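Local coordinates for protein exonuclease mut-7 homolog (Aedes aegypti, PDB 7JW2) that probably trims the 3' ends of Argonaute-bound microRNAs as a magnesium-dependent 3'-5' exoribonuclease, with its exonuclease domain making up this chain, at residues A[20-25]-A[73-78]; A[33-38]-A[190-195]. One frame throughout, in Å; residues are numbered along the deposited sequence.

Interaction 1 of 2, residues A[20-25]-A[73-78]; sequences KFYAML and PLDWAA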
ATOM      1  N   LYS A  20       0.415  -2.277  -7.923  1.00 15.99           N
ATOM      2  CA  LYS A  20      -0.789  -1.528  -8.263  1.00 16.02           C
ATOM      3  C   LYS A  20      -1.813  -1.591  -7.140  1.00 13.75           C
ATOM      4  O   LYS A  20      -2.527  -0.610  -6.903  1.00 14.42           O
ATOM      5  CB  LYS A  20      -1.387  -2.058  -9.575  1.00 17.07           C
ATOM      6  CG  LYS A  20      -0.538  -1.721 -10.788  1.00 17.92           C
ATOM      7  CD  LYS A  20      -1.058  -2.386 -12.053  1.00 19.72           C
ATOM      8  CE  LYS A  20      -0.026  -2.264 -13.172  1.00 25.09           C
ATOM      9  NZ  LYS A  20      -0.370  -3.160 -14.307  1.00 27.25           N
ATOM     10  N   PHE A  21      -1.881  -2.722  -6.436  1.00 15.79           N
ATOM     11  CA  PHE A  21      -2.787  -2.865  -5.300  1.00 14.34           C
ATOM     12  C   PHE A  21      -2.435  -1.883  -4.180  1.00 13.90           C
ATOM     13  O   PHE A  21      -3.315  -1.209  -3.619  1.00 12.94           O
ATOM     14  CB  PHE A  21      -2.731  -4.312  -4.811  1.00 15.03           C
ATOM     15  CG  PHE A  21      -3.631  -4.613  -3.656  1.00 15.88           C
ATOM     16  CD1 PHE A  21      -3.132  -4.601  -2.364  1.00 17.13           C
ATOM     17  CD2 PHE A  21      -4.958  -4.954  -3.857  1.00 19.29           C
ATOM     18  CE1 PHE A  21      -3.956  -4.899  -1.292  1.00 19.40           C
ATOM     19  CE2 PHE A  21      -5.782  -5.251  -2.782  1.00 20.55           C
ATOM     20  CZ  PHE A  21      -5.279  -5.223  -1.507  1.00 18.41           C
ATOM     21  N   TYR A  22      -1.148  -1.764  -3.851  1.00 13.33           N
ATOM     22  CA  TYR A  22      -0.764  -0.849  -2.776  1.00 12.65           C
ATOM     23  C   TYR A  22      -0.859   0.605  -3.219  1.00 13.69           C
ATOM     24  O   TYR A  22      -1.137   1.476  -2.389  1.00 13.09           O
ATOM     25  CB  TYR A  22       0.637  -1.204  -2.253  1.00 13.59           C
ATOM     26  CG  TYR A  22       0.543  -2.421  -1.366  1.00 14.92           C
ATOM     27  CD1 TYR A  22      -0.083  -2.344  -0.133  1.00 20.27           C
ATOM     28  CD2 TYR A  22       1.026  -3.649  -1.773  1.00 22.17           C
ATOM     29  CE1 TYR A  22      -0.211  -3.453   0.686  1.00 21.33           C
ATOM     30  CE2 TYR A  22       0.910  -4.769  -0.956  1.00 21.76           C
ATOM     31  CZ  TYR A  22       0.283  -4.663   0.263  1.00 20.33           C
ATOM     32  OH  TYR A  22       0.157  -5.771   1.073  1.00 23.92           O
ATOM     33  N   ALA A  23      -0.660   0.898  -4.508  1.00 13.43           N
ATOM     34  CA  ALA A  23      -0.903   2.257  -4.984  1.00 14.36           C
ATOM     35  C   ALA A  23      -2.381   2.614  -4.859  1.00 13.68           C
ATOM     36  O   ALA A  23      -2.736   3.732  -4.445  1.00 14.44           O
ATOM     37  CB  ALA A  23      -0.436   2.404  -6.434  1.00 16.89           C
ATOM     38  N   MET A  24      -3.259   1.664  -5.183  1.00 13.69           N
ATOM     39  CA  MET A  24      -4.692   1.853  -4.960  1.00 13.48           C
ATOM     40  C   MET A  24      -4.991   2.094  -3.483  1.00 14.24           C
ATOM     41  O   MET A  24      -5.735   3.021  -3.129  1.00 13.34           O
ATOM     42  CB  MET A  24      -5.456   0.628  -5.472  1.00 13.06           C
ATOM     43  CG  MET A  24      -6.924   0.623  -5.056  1.00 13.21           C
ATOM     44  SD  MET A  24      -7.675  -0.996  -5.367  1.00 15.00           S
ATOM     45  CE  MET A  24      -7.029  -1.909  -3.945  1.00 15.04           C
ATOM     46  N   LEU A  25      -4.439   1.255  -2.602  1.00 13.74           N
ATOM     47  CA  LEU A  25      -4.698   1.396  -1.171  1.00 15.06           C
ATOM     48  C   LEU A  25      -4.243   2.759  -0.672  1.00 14.32           C
ATOM     49  O   LEU A  25      -4.901   3.372   0.174  1.00 14.85           O
ATOM     50  CB  LEU A  25      -3.999   0.283  -0.388  1.00 16.12           C
ATOM     51  CG  LEU A  25      -4.503   0.080   1.046  1.00 17.70           C
ATOM     52  CD1 LEU A  25      -5.989  -0.293   1.002  1.00 20.69           C
ATOM     53  CD2 LEU A  25      -3.718  -1.011   1.758  1.00 20.59           C
ATOM     54  N   PRO A  73      -3.638 -13.466   2.017  1.00 14.87           N
ATOM     55  CA  PRO A  73      -4.475 -13.013   3.144  1.00 13.88           C
ATOM     56  C   PRO A  73      -4.097 -11.650   3.700  1.00 14.94           C
ATOM     57  O   PRO A  73      -5.002 -10.878   4.019  1.00 14.05           O
ATOM     58  CB  PRO A  73      -4.283 -14.127   4.180  1.00 16.41           C
ATOM     59  CG  PRO A  73      -4.097 -15.341   3.350  1.00 17.38           C
ATOM     60  CD  PRO A  73      -3.226 -14.875   2.199  1.00 16.07           C
ATOM     61  N   LEU A  74      -2.800 -11.319   3.795  1.00 13.99           N
ATOM     62  CA  LEU A  74      -2.406 -10.001   4.293  1.00 14.18           C
ATOM     63  C   LEU A  74      -2.952  -8.890   3.401  1.00 15.23           C
ATOM     64  O   LEU A  74      -3.372  -7.840   3.902  1.00 14.64           O
ATOM     65  CB  LEU A  74      -0.879  -9.915   4.389  1.00 15.67           C
ATOM     66  CG  LEU A  74      -0.182  -8.602   4.791  1.00 20.44           C
ATOM     67  CD1 LEU A  74      -0.059  -7.592   3.653  1.00 19.12           C
ATOM     68  CD2 LEU A  74      -0.851  -7.990   5.980  1.00 24.59           C
ATOM     69  N   ASP A  75      -2.930  -9.091   2.081  1.00 14.37           N
ATOM     70  CA  ASP A  75      -3.398  -8.049   1.168  1.00 14.91           C
ATOM     71  C   ASP A  75      -4.892  -7.804   1.337  1.00 16.22           C
ATOM     72  O   ASP A  75      -5.344  -6.648   1.440  1.00 15.43           O
ATOM     73  CB  ASP A  75      -3.071  -8.443  -0.282  1.00 16.51           C
ATOM     74  CG  ASP A  75      -1.596  -8.737  -0.492  1.00 18.90           C
ATOM     75  OD1 ASP A  75      -0.733  -7.937  -0.069  1.00 20.75           O
ATOM     76  OD2 ASP A  75      -1.274  -9.789  -1.094  1.00 19.70           O
ATOM     77  N   TRP A  76      -5.681  -8.880   1.393  1.00 14.15           N
ATOM     78  CA  TRP A  76      -7.119  -8.733   1.592  1.00 14.89           C
ATOM     79  C   TRP A  76      -7.432  -8.176   2.971  1.00 14.47           C
ATOM     80  O   TRP A  76      -8.333  -7.349   3.120  1.00 15.16           O
ATOM     81  CB  TRP A  76      -7.833 -10.071   1.374  1.00 14.88           C
ATOM     82  CG  TRP A  76      -7.796 -10.507  -0.061  1.00 16.96           C
ATOM     83  CD1 TRP A  76      -7.182 -11.618  -0.571  1.00 15.14           C
ATOM     84  CD2 TRP A  76      -8.385  -9.823  -1.172  1.00 17.18           C
ATOM     85  NE1 TRP A  76      -7.369 -11.671  -1.939  1.00 16.93           N
ATOM     86  CE2 TRP A  76      -8.097 -10.576  -2.327  1.00 16.34           C
ATOM     87  CE3 TRP A  76      -9.135  -8.647  -1.299  1.00 16.25           C
ATOM     88  CZ2 TRP A  76      -8.533 -10.189  -3.593  1.00 17.30           C
ATOM     89  CZ3 TRP A  76      -9.566  -8.268  -2.557  1.00 18.14           C
ATOM     90  CH2 TRP A  76      -9.259  -9.037  -3.687  1.00 18.93           C
ATOM     91  N   ALA A  77      -6.684  -8.591   3.994  1.00 14.05           N
ATOM     92  CA  ALA A  77      -6.914  -8.032   5.315  1.00 14.40           C
ATOM     93  C   ALA A  77      -6.613  -6.540   5.334  1.00 14.77           C
ATOM     94  O   ALA A  77      -7.288  -5.775   6.038  1.00 14.65           O
ATOM     95  CB  ALA A  77      -6.060  -8.779   6.340  1.00 15.65           C
ATOM     96  N   ALA A  78      -5.626  -6.102   4.556  1.00 14.06           N
ATOM     97  CA  ALA A  78      -5.294  -4.682   4.521  1.00 15.46           C
ATOM     98  C   ALA A  78      -6.395  -3.880   3.837  1.00 16.29           C
ATOM     99  O   ALA A  78      -6.706  -2.760   4.260  1.00 16.33           O
ATOM    100  CB  ALA A  78      -3.958  -4.460   3.818  1.00 17.40           C
TER
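Phe21 meets Asp75 with one edge of its ring. The ring lies across the gap between two nearly parallel helices, whose short axes are 11.5 Å apart and inclined by 17°. Its CG is anti to the backbone N (chi1 -179°), which sends the ring out toward residues 73-78. There Phe21 CZ sits 3.3 Å from Asp75 O, near the plane of the ring. Phe21 CE1 is 3.8 Å from Asp75 CB, so the same edge also touches the root of the carboxylate side chain.

Tyr22 reaches the second helix mainly through the end of its side chain. CG lies beside the backbone N, and the ring extends over to the acid. Tyr22 OH donates a weak hydrogen bond to Asp75 OD1 at 2.6 Å. The phenol ring and the carboxylate are steeply turned against each other, their planes 73° apart. Tyr22 OH also lies 3.2 Å from Leu74 CD1, which approaches the ring at its edge. Phe21 CD1 of the same helix lies over the centre of one ring face.

The stronger polar ties of Asp75 are made by OD2. It forms a salt bridge with Lys18 and accepts a hydrogen bond from the backbone N of Glu72, across the first turn of its helix. These ties hold the carboxylate in place for the tyrosine. Asn82 of the second subunit adds a weak hydrogen bond to Tyr22 OH.

Met24, like Trp76 of the other helix, turns to strands 50-56 and 61-65 instead. Leu25, one turn after Phe21, closes the contact with its methyl groups. Its CD2 packs 4.0 Å from Ala78 CB. The pattern is that of two neighbouring helices packed side by side on one face of the central sheet of an RNase H-like exonuclease domain.

Interaction 2 of 2, residues A[33-38]-A[190-195]; sequences MIAFAS and FCLLEI. Unlike the reference sequence in segment 33-38: Ala37 (reference Asp).
Ala35 faces the helix and fits against two successive leucines. Ala35 CB is 3.8 Å from Leu192 CB and 3.9 Å from Leu193 CG. The small methyl lets strand and helix come close, with their short axes 7.2 Å apart. On one side of it, Leu192 CD1 lies 3.5 Å from Phe36 O, so a methyl rests against the strand backbone. On the other side, Met33 and Leu193 run past each other in opposite directions. The extended first torsion of Met33 (chi1 -178°) carries its CG to 3.9 Å from Leu193 CD2. A bend at chi3 (54°) then folds Met33 CE back to Leu193 CD2, at 4.0 Å. The side-chain packing is apolar; the one polar atom touched is the backbone Phe36 O.

Ala37 also points to the helix. The reference sequence has Asp here, probably the first acid of the DEDD exonuclease signature.

The strand is fixed by its neighbours in the sheet. Ile34 and Phe36 pair with strand 90-93, and Ala35 and Ala37 with strand 50-56. Leu193 spans both neighbours, touching Leu92 and Ala56. Leu192 and Ile195 also touch helix 151-159, so helix 179-205 packs against both the sheet and that helix.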
ATOM      1  N   MET A  33     -15.467   8.769   0.789  1.00 16.22           N
ATOM      2  CA  MET A  33     -16.595   8.119   0.133  1.00 17.61           C
ATOM      3  C   MET A  33     -16.073   7.282  -1.027  1.00 18.06           C
ATOM      4  O   MET A  33     -15.327   7.796  -1.870  1.00 17.89           O
ATOM      5  CB  MET A  33     -17.626   9.140  -0.363  1.00 19.70           C
ATOM      6  CG  MET A  33     -18.829   8.481  -1.013  1.00 19.97           C
ATOM      7  SD  MET A  33     -20.237   9.556  -1.345  1.00 28.77           S
ATOM      8  CE  MET A  33     -19.428  10.819  -2.275  1.00 29.65           C
ATOM      9  N   ILE A  34     -16.479   6.004  -1.064  1.00 15.28           N
ATOM     10  CA  ILE A  34     -16.070   5.036  -2.080  1.00 16.49           C
ATOM     11  C   ILE A  34     -17.313   4.259  -2.483  1.00 17.04           C
ATOM     12  O   ILE A  34     -18.184   3.980  -1.658  1.00 21.77           O
ATOM     13  CB  ILE A  34     -14.997   4.045  -1.562  1.00 15.76           C
ATOM     14  CG1 ILE A  34     -13.819   4.801  -0.976  1.00 19.14           C
ATOM     15  CG2 ILE A  34     -14.509   3.081  -2.670  1.00 20.71           C
ATOM     16  CD1 ILE A  34     -12.977   5.399  -1.985  1.00 25.43           C
ATOM     17  N   ALA A  35     -17.393   3.884  -3.751  1.00 14.49           N
ATOM     18  CA  ALA A  35     -18.441   2.982  -4.199  1.00 13.52           C
ATOM     19  C   ALA A  35     -17.811   1.653  -4.583  1.00 13.06           C
ATOM     20  O   ALA A  35     -16.665   1.611  -5.027  1.00 15.26           O
ATOM     21  CB  ALA A  35     -19.208   3.578  -5.381  1.00 15.09           C
ATOM     22  N   PHE A  36     -18.546   0.561  -4.392  1.00 12.28           N
ATOM     23  CA  PHE A  36     -17.987  -0.735  -4.773  1.00 12.40           C
ATOM     24  C   PHE A  36     -19.019  -1.604  -5.469  1.00 14.25           C
ATOM     25  O   PHE A  36     -20.236  -1.480  -5.267  1.00 14.18           O
ATOM     26  CB  PHE A  36     -17.355  -1.488  -3.577  1.00 14.88           C
ATOM     27  CG  PHE A  36     -18.331  -2.040  -2.575  1.00 14.31           C
ATOM     28  CD1 PHE A  36     -18.864  -3.314  -2.704  1.00 18.34           C
ATOM     29  CD2 PHE A  36     -18.646  -1.305  -1.450  1.00 17.39           C
ATOM     30  CE1 PHE A  36     -19.747  -3.817  -1.746  1.00 18.71           C
ATOM     31  CE2 PHE A  36     -19.510  -1.797  -0.481  1.00 20.09           C
ATOM     32  CZ  PHE A  36     -20.063  -3.054  -0.626  1.00 19.47           C
ATOM     33  N   ALA A  37     -18.487  -2.497  -6.301  1.00 13.54           N
ATOM     34  CA  ALA A  37     -19.228  -3.506  -7.045  1.00 12.08           C
ATOM     35  C   ALA A  37     -18.259  -4.637  -7.358  1.00 12.92           C
ATOM     36  O   ALA A  37     -17.057  -4.539  -7.086  1.00 13.92           O
ATOM     37  CB  ALA A  37     -19.838  -2.921  -8.324  1.00 15.62           C
ATOM     38  N   SER A  38     -18.789  -5.724  -7.928  1.00 14.38           N
ATOM     39  CA  SER A  38     -17.944  -6.870  -8.237  1.00 13.67           C
ATOM     40  C   SER A  38     -18.532  -7.641  -9.403  1.00 14.37           C
ATOM     41  O   SER A  38     -19.728  -7.541  -9.702  1.00 16.34           O
ATOM     42  CB  SER A  38     -17.762  -7.779  -7.017  1.00 15.65           C
ATOM     43  OG  SER A  38     -18.979  -8.357  -6.600  1.00 19.30           O
ATOM     44  N   PHE A 190     -18.909   3.343 -10.469  1.00 14.97           N
ATOM     45  CA  PHE A 190     -18.927   4.808 -10.464  1.00 16.70           C
ATOM     46  C   PHE A 190     -20.350   5.373 -10.437  1.00 16.13           C
ATOM     47  O   PHE A 190     -20.599   6.410  -9.800  1.00 15.67           O
ATOM     48  CB  PHE A 190     -18.173   5.367 -11.672  1.00 17.05           C
ATOM     49  CG  PHE A 190     -17.970   6.866 -11.625  1.00 18.28           C
ATOM     50  CD1 PHE A 190     -18.863   7.721 -12.254  1.00 20.61           C
ATOM     51  CD2 PHE A 190     -16.883   7.408 -10.959  1.00 20.33           C
ATOM     52  CE1 PHE A 190     -18.679   9.096 -12.213  1.00 22.46           C
ATOM     53  CE2 PHE A 190     -16.682   8.782 -10.912  1.00 21.83           C
ATOM     54  CZ  PHE A 190     -17.589   9.630 -11.547  1.00 20.22           C
ATOM     55  N   CYS A 191     -21.296   4.722 -11.112  1.00 15.49           N
ATOM     56  CA  CYS A 191     -22.640   5.298 -11.188  1.00 15.91           C
ATOM     57  C   CYS A 191     -23.309   5.355  -9.818  1.00 15.30           C
ATOM     58  O   CYS A 191     -24.258   6.132  -9.626  1.00 15.83           O
ATOM     59  CB  CYS A 191     -23.501   4.522 -12.197  1.00 18.16           C
ATOM     60  SG  CYS A 191     -24.129   2.905 -11.639  1.00 17.78           S
ATOM     61  N   LEU A 192     -22.839   4.551  -8.858  1.00 14.79           N
ATOM     62  CA  LEU A 192     -23.395   4.619  -7.512  1.00 16.60           C
ATOM     63  C   LEU A 192     -23.103   5.969  -6.876  1.00 15.42           C
ATOM     64  O   LEU A 192     -23.956   6.517  -6.158  1.00 14.46           O
ATOM     65  CB  LEU A 192     -22.830   3.482  -6.655  1.00 15.55           C
ATOM     66  CG  LEU A 192     -22.988   2.079  -7.247  1.00 14.60           C
ATOM     67  CD1 LEU A 192     -22.332   1.072  -6.308  1.00 16.20           C
ATOM     68  CD2 LEU A 192     -24.456   1.746  -7.496  1.00 18.61           C
ATOM     69  N   LEU A 193     -21.923   6.537  -7.156  1.00 15.01           N
ATOM     70  CA  LEU A 193     -21.614   7.879  -6.653  1.00 16.02           C
ATOM     71  C   LEU A 193     -22.553   8.906  -7.258  1.00 17.11           C
ATOM     72  O   LEU A 193     -23.070   9.782  -6.549  1.00 17.53           O
ATOM     73  CB  LEU A 193     -20.169   8.262  -6.966  1.00 16.33           C
ATOM     74  CG  LEU A 193     -19.064   7.399  -6.342  1.00 15.93           C
ATOM     75  CD1 LEU A 193     -17.789   7.571  -7.126  1.00 18.91           C
ATOM     76  CD2 LEU A 193     -18.830   7.799  -4.881  1.00 18.35           C
ATOM     77  N   GLU A 194     -22.785   8.812  -8.567  1.00 16.46           N
ATOM     78  CA  GLU A 194     -23.689   9.744  -9.241  1.00 17.16           C
ATOM     79  C   GLU A 194     -25.121   9.602  -8.739  1.00 18.93           C
ATOM     80  O   GLU A 194     -25.832  10.607  -8.593  1.00 18.06           O
ATOM     81  CB  GLU A 194     -23.633   9.515 -10.754  1.00 18.90           C
ATOM     82  CG  GLU A 194     -22.241   9.616 -11.347  1.00 20.62           C
ATOM     83  CD  GLU A 194     -22.198   9.142 -12.786  1.00 23.37           C
ATOM     84  OE1 GLU A 194     -22.441   7.939 -13.021  1.00 21.89           O
ATOM     85  OE2 GLU A 194     -21.898   9.966 -13.679  1.00 26.93           O
ATOM     86  N   ILE A 195     -25.563   8.370  -8.464  1.00 16.17           N
ATOM     87  CA  ILE A 195     -26.895   8.156  -7.899  1.00 17.15           C
ATOM     88  C   ILE A 195     -27.014   8.814  -6.527  1.00 17.49           C
ATOM     89  O   ILE A 195     -27.976   9.543  -6.253  1.00 16.36           O
ATOM     90  CB  ILE A 195     -27.213   6.654  -7.830  1.00 18.17           C
ATOM     91  CG1 ILE A 195     -27.531   6.109  -9.225  1.00 17.12           C
ATOM     92  CG2 ILE A 195     -28.359   6.397  -6.893  1.00 16.17           C
ATOM     93  CD1 ILE A 195     -27.513   4.599  -9.274  1.00 18.41           C
TER

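How the interactions relate
The two interactions pack opposite faces of one central sheet. Interaction 1 belongs to helices 18-28 and 73-84, and interaction 2 joins helix 179-205 to strand 33-40 of the sheet itself. Their centres are 19 Å apart and their nearest atoms about 8 Å, so they do not touch. Helix 18-28 leads directly into strand 33-40, which joins them along the chain. Leu55 links them through the sheet, meeting Met24 of one and Phe36 of the other. Interaction 2 lies near the middle of the domain, on the side where the DEDD-type active site is expected. Interaction 1 is peripheral, beside the second subunit.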